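Local coordinates for bifunctional purine biosynthetic protein ADE5,7 (Cryptococcus neoformans var. grubii serotype A, PDB 7LVO) that catalyses the second and fifth steps of de novo purine biosynthesis, this chain being the N-terminal half that joins phosphoribosylamine to glycine at the cost of ATP, at residues Ala176-Lys181 with Glu208-Ala213; Ser216-Lys221 with Asp228-Glu233; Lys295-Pro300 with Pro327-Tyr332. All coordinates share one frame; numbering follows the deposited sequence.

Contact 1: residues Ala176-Lys181 with Glu208-Ala213; sequences AYIKSK and EEAFAA
Ile-178 reaches from one helix to the next with both of its branches, each meeting a different residue. Its longer arm ends in CD1, which lands on the methyl of Ala-210, Ile-178 CD1 to Ala-210 CB being 3.6 Å. The other branch, the methyl CG2, goes to the ring of Phe-211 and comes within 3.6 Å of Phe-211 CE1, with Phe-211 CZ next in line. The split follows from the first torsion: with CG1 beside the backbone N (chi1 -62°), CG2 lies opposite that nitrogen, and the two branches part toward successive residues of helix 207-218.

The approach to the ring is oblique, neither over its face nor square to its edge, and the two side chains run past each other in opposite senses. Phe-211 does not start out aimed at its partner; its CG stands opposite its own carbonyl carbon (chi1 -51°), and it is the far end of the ring that closes the distance. The backbone N of Lys-179 sits near the plane of that ring, at the edge, 4.3 Å from Phe-211 CE1. The lysine chain itself is fully extended and leads away from the contact.

Helix 171-179 stops here. Ser-180 OG turns back to the carbonyl O of Tyr-177 at 2.7 Å, arriving from above the carbonyl plane, and Lys-181 follows with positive phi. Beyond the two segments, Lys-181 NZ forms a salt bridge with Asp-207, close to the start of the partner helix, while Ala-210 also rests on Ile-190 of strand 188-192.

Ile-178 and Ala-210 are buried and Phe-211 is partly exposed. Between the two segments the contact rests on apolar packing, where shape decides the fit; the charge pair nearby, Lys-181 with Asp-207, lies at its margin.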
ATOM      1  N   ALA A 176     -18.286  28.667   1.204  1.00 46.55           N
ATOM      2  CA  ALA A 176     -17.774  29.937   0.707  1.00 47.16           C
ATOM      3  C   ALA A 176     -16.462  29.758  -0.044  1.00 47.85           C
ATOM      4  O   ALA A 176     -16.196  30.479  -1.012  1.00 44.85           O
ATOM      5  CB  ALA A 176     -17.587  30.916   1.866  1.00 46.09           C
ATOM      6  N   TYR A 177     -15.630  28.807   0.386  1.00 41.08           N
ATOM      7  CA  TYR A 177     -14.351  28.586  -0.281  1.00 43.69           C
ATOM      8  C   TYR A 177     -14.556  28.115  -1.714  1.00 44.48           C
ATOM      9  O   TYR A 177     -13.855  28.560  -2.630  1.00 47.03           O
ATOM     10  CB  TYR A 177     -13.522  27.577   0.515  1.00 40.38           C
ATOM     11  CG  TYR A 177     -12.160  27.285  -0.075  1.00 42.36           C
ATOM     12  CD1 TYR A 177     -11.169  28.255  -0.097  1.00 39.53           C
ATOM     13  CD2 TYR A 177     -11.864  26.036  -0.600  1.00 40.15           C
ATOM     14  CE1 TYR A 177      -9.927  27.991  -0.631  1.00 39.81           C
ATOM     15  CE2 TYR A 177     -10.621  25.761  -1.134  1.00 42.17           C
ATOM     16  CZ  TYR A 177      -9.654  26.743  -1.144  1.00 41.49           C
ATOM     17  OH  TYR A 177      -8.413  26.474  -1.677  1.00 41.80           O
ATOM     18  N   ILE A 178     -15.513  27.210  -1.930  1.00 43.42           N
ATOM     19  CA  ILE A 178     -15.810  26.760  -3.286  1.00 46.95           C
ATOM     20  C   ILE A 178     -16.474  27.880  -4.078  1.00 45.88           C
ATOM     21  O   ILE A 178     -16.219  28.047  -5.276  1.00 47.23           O
ATOM     22  CB  ILE A 178     -16.689  25.495  -3.248  1.00 48.97           C
ATOM     23  CG1 ILE A 178     -15.943  24.361  -2.543  1.00 47.01           C
ATOM     24  CG2 ILE A 178     -17.096  25.081  -4.654  1.00 47.73           C
ATOM     25  CD1 ILE A 178     -16.773  23.113  -2.327  1.00 55.96           C
ATOM     26  N   LYS A 179     -17.328  28.668  -3.422  1.00 44.98           N
ATOM     27  CA  LYS A 179     -18.023  29.755  -4.099  1.00 52.53           C
ATOM     28  C   LYS A 179     -17.064  30.800  -4.656  1.00 51.72           C
ATOM     29  O   LYS A 179     -17.433  31.525  -5.586  1.00 52.72           O
ATOM     30  CB  LYS A 179     -19.012  30.410  -3.131  1.00 50.64           C
ATOM     31  CG  LYS A 179     -19.853  31.525  -3.730  1.00 53.95           C
ATOM     32  CD  LYS A 179     -20.787  32.120  -2.680  1.00 63.83           C
ATOM     33  CE  LYS A 179     -21.523  33.343  -3.208  1.00 71.85           C
ATOM     34  NZ  LYS A 179     -22.420  33.934  -2.174  1.00 55.14           N
ATOM     35  N   SER A 180     -15.849  30.889  -4.120  1.00 44.18           N
ATOM     36  CA  SER A 180     -14.876  31.877  -4.558  1.00 40.85           C
ATOM     37  C   SER A 180     -13.991  31.388  -5.700  1.00 49.07           C
ATOM     38  O   SER A 180     -13.114  32.136  -6.143  1.00 48.79           O
ATOM     39  CB  SER A 180     -13.992  32.302  -3.380  1.00 39.09           C
ATOM     40  OG  SER A 180     -13.256  31.207  -2.867  1.00 45.51           O
ATOM     41  N   LYS A 181     -14.193  30.161  -6.184  1.00 46.71           N
ATOM     42  CA  LYS A 181     -13.415  29.628  -7.295  1.00 47.06           C
ATOM     43  C   LYS A 181     -11.924  29.799  -7.027  1.00 46.27           C
ATOM     44  O   LYS A 181     -11.283  30.673  -7.621  1.00 48.31           O
ATOM     45  CB  LYS A 181     -13.800  30.327  -8.601  1.00 51.23           C
ATOM     46  CG  LYS A 181     -15.254  30.155  -9.009  1.00 47.65           C
ATOM     47  CD  LYS A 181     -15.562  28.715  -9.390  1.00 54.17           C
ATOM     48  CE  LYS A 181     -16.930  28.596 -10.052  1.00 44.98           C
ATOM     49  NZ  LYS A 181     -18.034  29.051  -9.158  1.00 53.01           N
ATOM     50  N   GLU A 208     -21.876  22.349  -8.208  1.00 64.40           N
ATOM     51  CA  GLU A 208     -23.081  21.774  -7.619  1.00 67.95           C
ATOM     52  C   GLU A 208     -22.775  20.462  -6.909  1.00 61.90           C
ATOM     53  O   GLU A 208     -23.219  20.234  -5.778  1.00 61.99           O
ATOM     54  CB  GLU A 208     -24.145  21.568  -8.700  1.00 66.24           C
ATOM     55  CG  GLU A 208     -24.663  22.859  -9.303  1.00 67.80           C
ATOM     56  CD  GLU A 208     -25.231  23.799  -8.256  1.00 68.79           C
ATOM     57  OE1 GLU A 208     -25.496  23.341  -7.123  1.00 66.03           O
ATOM     58  OE2 GLU A 208     -25.407  24.999  -8.562  1.00 62.70           O
ATOM     59  N   GLU A 209     -22.009  19.586  -7.561  1.00 63.15           N
ATOM     60  CA  GLU A 209     -21.634  18.326  -6.931  1.00 65.05           C
ATOM     61  C   GLU A 209     -20.679  18.532  -5.763  1.00 64.94           C
ATOM     62  O   GLU A 209     -20.615  17.674  -4.875  1.00 63.75           O
ATOM     63  CB  GLU A 209     -21.006  17.389  -7.963  1.00 65.37           C
ATOM     64  CG  GLU A 209     -21.870  17.160  -9.193  1.00 58.23           C
ATOM     65  CD  GLU A 209     -21.275  16.144 -10.142  1.00 61.83           C
ATOM     66  OE1 GLU A 209     -20.366  15.395  -9.718  1.00 57.68           O
ATOM     67  OE2 GLU A 209     -21.714  16.097 -11.312  1.00 62.02           O
ATOM     68  N   ALA A 210     -19.942  19.645  -5.745  1.00 57.07           N
ATOM     69  CA  ALA A 210     -19.036  19.917  -4.634  1.00 61.07           C
ATOM     70  C   ALA A 210     -19.810  20.303  -3.378  1.00 57.18           C
ATOM     71  O   ALA A 210     -19.521  19.812  -2.281  1.00 44.36           O
ATOM     72  CB  ALA A 210     -18.046  21.014  -5.020  1.00 50.93           C
ATOM     73  N   PHE A 211     -20.801  21.187  -3.521  1.00 54.21           N
ATOM     74  CA  PHE A 211     -21.622  21.559  -2.373  1.00 50.45           C
ATOM     75  C   PHE A 211     -22.364  20.348  -1.816  1.00 51.53           C
ATOM     76  O   PHE A 211     -22.488  20.192  -0.594  1.00 49.78           O
ATOM     77  CB  PHE A 211     -22.607  22.660  -2.765  1.00 55.32           C
ATOM     78  CG  PHE A 211     -21.965  23.826  -3.460  1.00 67.39           C
ATOM     79  CD1 PHE A 211     -21.047  24.627  -2.800  1.00 66.53           C
ATOM     80  CD2 PHE A 211     -22.290  24.131  -4.772  1.00 74.28           C
ATOM     81  CE1 PHE A 211     -20.455  25.703  -3.439  1.00 60.86           C
ATOM     82  CE2 PHE A 211     -21.702  25.205  -5.417  1.00 72.55           C
ATOM     83  CZ  PHE A 211     -20.784  25.991  -4.749  1.00 62.66           C
ATOM     84  N   ALA A 212     -22.865  19.481  -2.694  1.00 53.53           N
ATOM     85  CA  ALA A 212     -23.504  18.255  -2.230  1.00 58.63           C
ATOM     86  C   ALA A 212     -22.495  17.332  -1.560  1.00 65.63           C
ATOM     87  O   ALA A 212     -22.796  16.715  -0.529  1.00 58.22           O
ATOM     88  CB  ALA A 212     -24.191  17.547  -3.395  1.00 55.26           C
ATOM     89  N   ALA A 213     -21.291  17.225  -2.129  1.00 64.04           N
ATOM     90  CA  ALA A 213     -20.259  16.385  -1.538  1.00 57.40           C
ATOM     91  C   ALA A 213     -19.787  16.910  -0.188  1.00 55.48           C
ATOM     92  O   ALA A 213     -19.285  16.126   0.624  1.00 62.69           O
ATOM     93  CB  ALA A 213     -19.071  16.259  -2.494  1.00 48.06           C
TER

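Contact 2: residues Ser216-Lys221 with Asp228-Glu233; sequences SVMVDK and DEVVVE
Lys-221 and Asp-228 close this contact with a salt bridge: NZ donates to Asp-228 OD1 over 2.7 Å, reaching the syn side of the oxygen but 27° out of the carboxylate plane. The lysine chain gets there by bending twice, at chi2 and chi3. Lys-221 itself has positive phi, in the turn after helix 207-218.

Further in, the packing is apolar. Met-218 SD lies 3.8 Å from Val-230 CG1, its CE slightly farther from the same methyl, and the two side chains cross at about a right angle. Val-230 holds CG1 between its backbone N and carbonyl carbon (chi1 62°), which puts that methyl toward Met-218. This packing lays the end of helix 207-218 against the start of the strand that follows it, 229-234, an inner strand of the four-stranded antiparallel sheet in the ATP-grasp region. Phe-166 of the neighbouring strand also touches Val-230, and Tyr-171 and Ala-174 of helix 171-179 touch Met-218.

Other polar groups find partners beyond the pair. Ser-216 OG bonds to the carbonyl O of Ala-213, Glu-229 OE1 to Ser-147 OG. The buried carboxylate of Glu-233 is shared between two lysines, OE1 with Lys-150 and OE2 with Lys-191.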
ATOM      1  N   SER A 216     -22.573  15.806   2.364  1.00 67.87           N
ATOM      2  CA  SER A 216     -22.574  14.365   2.578  1.00 67.43           C
ATOM      3  C   SER A 216     -21.446  13.917   3.499  1.00 74.46           C
ATOM      4  O   SER A 216     -21.525  12.820   4.062  1.00 81.76           O
ATOM      5  CB  SER A 216     -22.466  13.637   1.237  1.00 68.27           C
ATOM      6  OG  SER A 216     -21.297  14.028   0.534  1.00 70.21           O
ATOM      7  N   VAL A 217     -20.407  14.735   3.664  1.00 70.76           N
ATOM      8  CA  VAL A 217     -19.282  14.385   4.515  1.00 67.31           C
ATOM      9  C   VAL A 217     -19.254  15.187   5.809  1.00 66.77           C
ATOM     10  O   VAL A 217     -18.788  14.669   6.831  1.00 65.07           O
ATOM     11  CB  VAL A 217     -17.954  14.553   3.744  1.00 61.44           C
ATOM     12  CG1 VAL A 217     -16.775  14.173   4.623  1.00 60.50           C
ATOM     13  CG2 VAL A 217     -17.970  13.729   2.465  1.00 70.19           C
ATOM     14  N   MET A 218     -19.743  16.425   5.803  1.00 69.04           N
ATOM     15  CA  MET A 218     -19.704  17.289   6.975  1.00 66.61           C
ATOM     16  C   MET A 218     -21.028  17.337   7.723  1.00 68.32           C
ATOM     17  O   MET A 218     -21.031  17.407   8.956  1.00 65.15           O
ATOM     18  CB  MET A 218     -19.304  18.711   6.562  1.00 66.06           C
ATOM     19  CG  MET A 218     -18.017  18.779   5.753  1.00 62.50           C
ATOM     20  SD  MET A 218     -17.562  20.455   5.266  1.00 48.46           S
ATOM     21  CE  MET A 218     -17.118  21.164   6.849  1.00 48.20           C
ATOM     22  N   VAL A 219     -22.152  17.297   7.010  1.00 68.72           N
ATOM     23  CA  VAL A 219     -23.469  17.351   7.636  1.00 66.50           C
ATOM     24  C   VAL A 219     -23.974  15.932   7.861  1.00 58.58           C
ATOM     25  O   VAL A 219     -24.001  15.444   8.995  1.00 60.90           O
ATOM     26  CB  VAL A 219     -24.459  18.161   6.779  1.00 64.08           C
ATOM     27  CG1 VAL A 219     -25.855  18.111   7.387  1.00 68.29           C
ATOM     28  CG2 VAL A 219     -23.985  19.598   6.639  1.00 66.20           C
ATOM     29  N   ASP A 220     -24.382  15.262   6.781  1.00 69.95           N
ATOM     30  CA  ASP A 220     -24.867  13.892   6.904  1.00 68.74           C
ATOM     31  C   ASP A 220     -23.773  12.954   7.393  1.00 66.53           C
ATOM     32  O   ASP A 220     -24.067  11.923   8.007  1.00 50.40           O
ATOM     33  CB  ASP A 220     -25.418  13.406   5.563  1.00 59.49           C
ATOM     34  CG  ASP A 220     -26.589  14.238   5.079  1.00 63.11           C
ATOM     35  OD1 ASP A 220     -26.355  15.329   4.521  1.00 65.24           O
ATOM     36  OD2 ASP A 220     -27.744  13.800   5.260  1.00 72.52           O
ATOM     37  N   LYS A 221     -22.513  13.289   7.128  1.00 71.20           N
ATOM     38  CA  LYS A 221     -21.368  12.488   7.552  1.00 61.20           C
ATOM     39  C   LYS A 221     -21.527  11.034   7.100  1.00 68.07           C
ATOM     40  O   LYS A 221     -21.675  10.106   7.895  1.00 76.79           O
ATOM     41  CB  LYS A 221     -21.184  12.580   9.069  1.00 64.28           C
ATOM     42  CG  LYS A 221     -21.069  14.008   9.592  1.00 68.48           C
ATOM     43  CD  LYS A 221     -19.858  14.185  10.504  1.00 56.45           C
ATOM     44  CE  LYS A 221     -19.980  13.354  11.776  1.00 61.98           C
ATOM     45  NZ  LYS A 221     -18.788  13.518  12.660  1.00 64.51           N
ATOM     46  N   ASP A 228     -14.825  14.277  10.198  1.00 51.00           N
ATOM     47  CA  ASP A 228     -14.700  15.342  11.188  1.00 54.33           C
ATOM     48  C   ASP A 228     -13.869  16.500  10.651  1.00 54.09           C
ATOM     49  O   ASP A 228     -14.059  17.650  11.068  1.00 46.95           O
ATOM     50  CB  ASP A 228     -14.082  14.794  12.476  1.00 60.45           C
ATOM     51  CG  ASP A 228     -14.982  13.792  13.174  1.00 64.86           C
ATOM     52  OD1 ASP A 228     -16.069  13.492  12.634  1.00 64.51           O
ATOM     53  OD2 ASP A 228     -14.605  13.304  14.260  1.00 68.61           O
ATOM     54  N   GLU A 229     -12.942  16.216   9.739  1.00 49.80           N
ATOM     55  CA  GLU A 229     -12.201  17.233   9.008  1.00 47.54           C
ATOM     56  C   GLU A 229     -12.215  16.861   7.532  1.00 47.79           C
ATOM     57  O   GLU A 229     -12.285  15.679   7.174  1.00 43.80           O
ATOM     58  CB  GLU A 229     -10.764  17.365   9.516  1.00 41.97           C
ATOM     59  CG  GLU A 229     -10.665  17.874  10.946  1.00 59.12           C
ATOM     60  CD  GLU A 229      -9.242  17.856  11.477  1.00 66.81           C
ATOM     61  OE1 GLU A 229      -8.378  17.210  10.847  1.00 61.29           O
ATOM     62  OE2 GLU A 229      -8.986  18.489  12.525  1.00 64.28           O
ATOM     63  N   VAL A 230     -12.152  17.876   6.673  1.00 34.13           N
ATOM     64  CA  VAL A 230     -12.241  17.690   5.233  1.00 34.35           C
ATOM     65  C   VAL A 230     -11.165  18.528   4.557  1.00 34.27           C
ATOM     66  O   VAL A 230     -10.887  19.659   4.977  1.00 36.79           O
ATOM     67  CB  VAL A 230     -13.642  18.066   4.701  1.00 38.38           C
ATOM     68  CG1 VAL A 230     -13.938  19.534   4.958  1.00 43.57           C
ATOM     69  CG2 VAL A 230     -13.751  17.748   3.215  1.00 47.33           C
ATOM     70  N   VAL A 231     -10.562  17.972   3.511  1.00 28.14           N
ATOM     71  CA  VAL A 231      -9.563  18.660   2.706  1.00 34.52           C
ATOM     72  C   VAL A 231     -10.177  18.969   1.347  1.00 34.74           C
ATOM     73  O   VAL A 231     -10.715  18.074   0.683  1.00 36.76           O
ATOM     74  CB  VAL A 231      -8.288  17.814   2.547  1.00 37.64           C
ATOM     75  CG1 VAL A 231      -7.375  18.428   1.495  1.00 35.60           C
ATOM     76  CG2 VAL A 231      -7.564  17.679   3.876  1.00 33.59           C
ATOM     77  N   VAL A 232     -10.094  20.232   0.936  1.00 31.00           N
ATOM     78  CA  VAL A 232     -10.531  20.678  -0.379  1.00 31.37           C
ATOM     79  C   VAL A 232      -9.292  21.151  -1.124  1.00 29.57           C
ATOM     80  O   VAL A 232      -8.647  22.122  -0.707  1.00 33.15           O
ATOM     81  CB  VAL A 232     -11.580  21.797  -0.286  1.00 37.36           C
ATOM     82  CG1 VAL A 232     -12.045  22.207  -1.670  1.00 29.45           C
ATOM     83  CG2 VAL A 232     -12.756  21.351   0.573  1.00 37.77           C
ATOM     84  N   GLU A 233      -8.959  20.468  -2.219  1.00 28.61           N
ATOM     85  CA  GLU A 233      -7.731  20.755  -2.947  1.00 36.71           C
ATOM     86  C   GLU A 233      -7.992  20.735  -4.443  1.00 35.52           C
ATOM     87  O   GLU A 233      -9.003  20.209  -4.915  1.00 32.32           O
ATOM     88  CB  GLU A 233      -6.624  19.753  -2.594  1.00 28.33           C
ATOM     89  CG  GLU A 233      -6.940  18.326  -2.974  1.00 31.55           C
ATOM     90  CD  GLU A 233      -5.830  17.365  -2.596  1.00 36.88           C
ATOM     91  OE1 GLU A 233      -5.174  17.599  -1.563  1.00 32.84           O
ATOM     92  OE2 GLU A 233      -5.617  16.381  -3.339  1.00 29.11           O
TER

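Contact 3: residues Lys295-Pro300 with Pro327-Tyr332; sequences KDVLEP and PRVLEY
Val-297 presses both of its methyls against a single methyl of Val-329. CG1 of Val-297 comes to 3.5 Å from Val-329 CG2, tighter than usual for two carbons, and Val-297 CG2 sits at 3.7 Å from the same atom. Val-329 can offer CG2 because that branch lies opposite its own carbonyl carbon, with CG1 turned opposite the backbone N (chi1 177°). The other methyl stays within the strand: Val-329 CG1 stands 4.2 Å above one face of the Tyr-332 ring, displaced toward its rim.

Past this valine pair the fit is looser. Tyr-332 reaches Val-297 with its phenol end alone, OH to Val-297 CG1 being 4.0 Å, and that hydroxyl has its polar partner elsewhere, in a hydrogen bond with Thr-301 OG1 one turn further along helix 287-307. Phe-320 and Pro-159 also touch Val-297, and Ile-158 touches Val-329, so other parts of the chain pack against the valine pair too.

The more exposed side carries the charges. Asp-296, partly exposed, pairs with Arg-292 of its own helix. On the strand, Arg-328 curls back so that NH1 gives a hydrogen bond to the carbonyl O of Pro-327 at 2.6 Å; the oxygen lies in the guanidinium plane, but the nitrogen stands well above the plane of the carbonyl.

The helix has a wider pi-type turn at 295-298 and is kinked at Pro-300, while the strand carries a classic beta bulge, Leu-330 and Glu-331 both facing Gly-319. Helix 287-307 packs over one face of the four-stranded antiparallel sheet, here against its edge strand 326-333, as expected of an ATP-grasp domain, and the bulge includes Glu-331, which with Asn-333 is predicted to bind magnesium.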
ATOM      1  N   LYS A 295      14.644  14.023  -4.472  1.00 25.21           N
ATOM      2  CA  LYS A 295      15.261  15.217  -3.899  1.00 35.05           C
ATOM      3  C   LYS A 295      14.235  16.232  -3.406  1.00 27.66           C
ATOM      4  O   LYS A 295      14.514  16.971  -2.459  1.00 26.75           O
ATOM      5  CB  LYS A 295      16.176  15.884  -4.928  1.00 32.98           C
ATOM      6  CG  LYS A 295      17.432  15.094  -5.266  1.00 51.22           C
ATOM      7  CD  LYS A 295      18.290  14.856  -4.029  1.00 50.28           C
ATOM      8  CE  LYS A 295      19.719  14.502  -4.403  1.00 54.56           C
ATOM      9  NZ  LYS A 295      20.435  15.663  -5.005  1.00 71.42           N
ATOM     10  N   ASP A 296      13.066  16.298  -4.032  1.00 25.66           N
ATOM     11  CA  ASP A 296      12.081  17.317  -3.709  1.00 29.61           C
ATOM     12  C   ASP A 296      10.971  16.831  -2.790  1.00 25.02           C
ATOM     13  O   ASP A 296      10.234  17.667  -2.250  1.00 26.05           O
ATOM     14  CB  ASP A 296      11.453  17.867  -4.997  1.00 40.17           C
ATOM     15  CG  ASP A 296      12.488  18.416  -5.962  1.00 45.96           C
ATOM     16  OD1 ASP A 296      13.684  18.449  -5.596  1.00 39.18           O
ATOM     17  OD2 ASP A 296      12.105  18.808  -7.083  1.00 48.82           O
ATOM     18  N   VAL A 297      10.825  15.517  -2.601  1.00 27.33           N
ATOM     19  CA  VAL A 297       9.729  14.986  -1.795  1.00 25.59           C
ATOM     20  C   VAL A 297      10.246  14.016  -0.739  1.00 26.22           C
ATOM     21  O   VAL A 297      10.097  14.253   0.464  1.00 26.98           O
ATOM     22  CB  VAL A 297       8.679  14.298  -2.693  1.00 25.51           C
ATOM     23  CG1 VAL A 297       7.613  13.614  -1.855  1.00 22.46           C
ATOM     24  CG2 VAL A 297       8.055  15.308  -3.649  1.00 27.55           C
ATOM     25  N   LEU A 298      10.844  12.908  -1.178  1.00 29.16           N
ATOM     26  CA  LEU A 298      11.188  11.833  -0.248  1.00 27.37           C
ATOM     27  C   LEU A 298      12.156  12.314   0.828  1.00 21.29           C
ATOM     28  O   LEU A 298      11.895  12.177   2.025  1.00 21.95           O
ATOM     29  CB  LEU A 298      11.782  10.654  -1.022  1.00 24.55           C
ATOM     30  CG  LEU A 298      10.774   9.663  -1.610  1.00 28.09           C
ATOM     31  CD1 LEU A 298       9.757  10.364  -2.486  1.00 28.07           C
ATOM     32  CD2 LEU A 298      11.507   8.573  -2.391  1.00 36.30           C
ATOM     33  N   GLU A 299      13.291  12.875   0.420  1.00 25.44           N
ATOM     34  CA  GLU A 299      14.273  13.315   1.413  1.00 24.69           C
ATOM     35  C   GLU A 299      13.752  14.488   2.231  1.00 26.35           C
ATOM     36  O   GLU A 299      13.905  14.472   3.467  1.00 21.86           O
ATOM     37  CB  GLU A 299      15.601  13.640   0.720  1.00 32.36           C
ATOM     38  CG  GLU A 299      16.333  12.396   0.230  1.00 31.54           C
ATOM     39  CD  GLU A 299      17.567  12.707  -0.595  1.00 39.84           C
ATOM     40  OE1 GLU A 299      17.768  13.886  -0.954  1.00 41.64           O
ATOM     41  OE2 GLU A 299      18.330  11.765  -0.889  1.00 36.51           O
ATOM     42  N   PRO A 300      13.150  15.521   1.640  1.00 25.73           N
ATOM     43  CA  PRO A 300      12.513  16.552   2.479  1.00 31.59           C
ATOM     44  C   PRO A 300      11.441  15.998   3.398  1.00 27.94           C
ATOM     45  O   PRO A 300      11.230  16.539   4.493  1.00 30.14           O
ATOM     46  CB  PRO A 300      11.925  17.531   1.451  1.00 25.06           C
ATOM     47  CG  PRO A 300      12.785  17.360   0.244  1.00 33.09           C
ATOM     48  CD  PRO A 300      13.176  15.897   0.214  1.00 30.89           C
ATOM     49  N   PRO A 327       6.360  16.640 -10.745  1.00 38.67           N
ATOM     50  CA  PRO A 327       5.687  15.730  -9.809  1.00 38.53           C
ATOM     51  C   PRO A 327       4.923  16.491  -8.737  1.00 32.21           C
ATOM     52  O   PRO A 327       5.313  17.581  -8.321  1.00 34.62           O
ATOM     53  CB  PRO A 327       6.837  14.911  -9.205  1.00 34.12           C
ATOM     54  CG  PRO A 327       7.993  15.097 -10.144  1.00 36.00           C
ATOM     55  CD  PRO A 327       7.822  16.466 -10.743  1.00 39.41           C
ATOM     56  N   ARG A 328       3.822  15.891  -8.290  1.00 31.59           N
ATOM     57  CA  ARG A 328       3.002  16.435  -7.218  1.00 32.68           C
ATOM     58  C   ARG A 328       2.568  15.289  -6.318  1.00 29.49           C
ATOM     59  O   ARG A 328       2.177  14.226  -6.807  1.00 26.75           O
ATOM     60  CB  ARG A 328       1.768  17.168  -7.756  1.00 34.94           C
ATOM     61  CG  ARG A 328       2.089  18.367  -8.633  1.00 39.23           C
ATOM     62  CD  ARG A 328       2.727  19.493  -7.840  1.00 38.47           C
ATOM     63  NE  ARG A 328       3.020  20.649  -8.676  1.00 43.86           N
ATOM     64  CZ  ARG A 328       4.139  20.813  -9.369  1.00 47.55           C
ATOM     65  NH1 ARG A 328       5.103  19.908  -9.349  1.00 47.84           N
ATOM     66  NH2 ARG A 328       4.294  21.913 -10.101  1.00 58.83           N
ATOM     67  N   VAL A 329       2.629  15.513  -5.007  1.00 29.11           N
ATOM     68  CA  VAL A 329       2.256  14.487  -4.039  1.00 25.53           C
ATOM     69  C   VAL A 329       0.742  14.482  -3.879  1.00 27.63           C
ATOM     70  O   VAL A 329       0.152  15.462  -3.410  1.00 32.68           O
ATOM     71  CB  VAL A 329       2.950  14.721  -2.688  1.00 30.26           C
ATOM     72  CG1 VAL A 329       2.486  13.687  -1.681  1.00 31.99           C
ATOM     73  CG2 VAL A 329       4.468  14.677  -2.858  1.00 27.28           C
ATOM     74  N   LEU A 330       0.108  13.377  -4.269  1.00 29.25           N
ATOM     75  CA  LEU A 330      -1.327  13.239  -4.058  1.00 24.06           C
ATOM     76  C   LEU A 330      -1.638  12.809  -2.626  1.00 27.90           C
ATOM     77  O   LEU A 330      -2.567  13.335  -2.004  1.00 40.58           O
ATOM     78  CB  LEU A 330      -1.913  12.226  -5.035  1.00 28.08           C
ATOM     79  CG  LEU A 330      -1.864  12.570  -6.524  1.00 32.94           C
ATOM     80  CD1 LEU A 330      -2.515  11.455  -7.333  1.00 32.56           C
ATOM     81  CD2 LEU A 330      -2.542  13.902  -6.799  1.00 33.10           C
ATOM     82  N   GLU A 331      -0.867  11.868  -2.085  1.00 29.54           N
ATOM     83  CA  GLU A 331      -1.122  11.361  -0.744  1.00 34.49           C
ATOM     84  C   GLU A 331       0.063  10.533  -0.282  1.00 30.53           C
ATOM     85  O   GLU A 331       0.796   9.964  -1.097  1.00 27.20           O
ATOM     86  CB  GLU A 331      -2.399  10.509  -0.706  1.00 25.57           C
ATOM     87  CG  GLU A 331      -2.342   9.286  -1.609  1.00 43.70           C
ATOM     88  CD  GLU A 331      -3.652   8.523  -1.650  1.00 56.21           C
ATOM     89  OE1 GLU A 331      -4.689   9.098  -1.255  1.00 60.64           O
ATOM     90  OE2 GLU A 331      -3.640   7.348  -2.072  1.00 62.24           O
ATOM     91  N   TYR A 332       0.245  10.481   1.035  1.00 22.03           N
ATOM     92  CA  TYR A 332       1.219   9.600   1.660  1.00 29.92           C
ATOM     93  C   TYR A 332       0.505   8.339   2.141  1.00 30.18           C
ATOM     94  O   TYR A 332      -0.569   8.420   2.750  1.00 30.14           O
ATOM     95  CB  TYR A 332       1.916  10.275   2.847  1.00 30.09           C
ATOM     96  CG  TYR A 332       2.903  11.357   2.491  1.00 24.79           C
ATOM     97  CD1 TYR A 332       4.049  11.069   1.762  1.00 28.01           C
ATOM     98  CD2 TYR A 332       2.710  12.663   2.910  1.00 24.88           C
ATOM     99  CE1 TYR A 332       4.959  12.057   1.443  1.00 27.85           C
ATOM    100  CE2 TYR A 332       3.618  13.660   2.597  1.00 32.74           C
ATOM    101  CZ  TYR A 332       4.738  13.351   1.862  1.00 31.15           C
ATOM    102  OH  TYR A 332       5.636  14.342   1.556  1.00 32.56           O
TER

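Overall arrangement
The three contacts follow one another along the chain, all in the ATP-grasp region. Contacts 1 and 2 are neighbours, their centres 12 Å apart; they share helix 207-218 and touch where Tyr-177 CE2 meets Val-232 CG1 at 3.9 Å. Together they pack helices 171-179 and 207-218 with the antiparallel sheet that holds strand 229-234. Contact 3 belongs to a second antiparallel sheet, through edge strand 326-333; its centre is 28 Å from that of contact 1 and 25 Å from that of contact 2, whose nearest atoms are about 5 Å away, without touching. ATP-grasp enzymes bind nucleotide between two such parts, consistent with the magnesium binding predicted for Glu-331 of contact 3 and Asn-333 beside it.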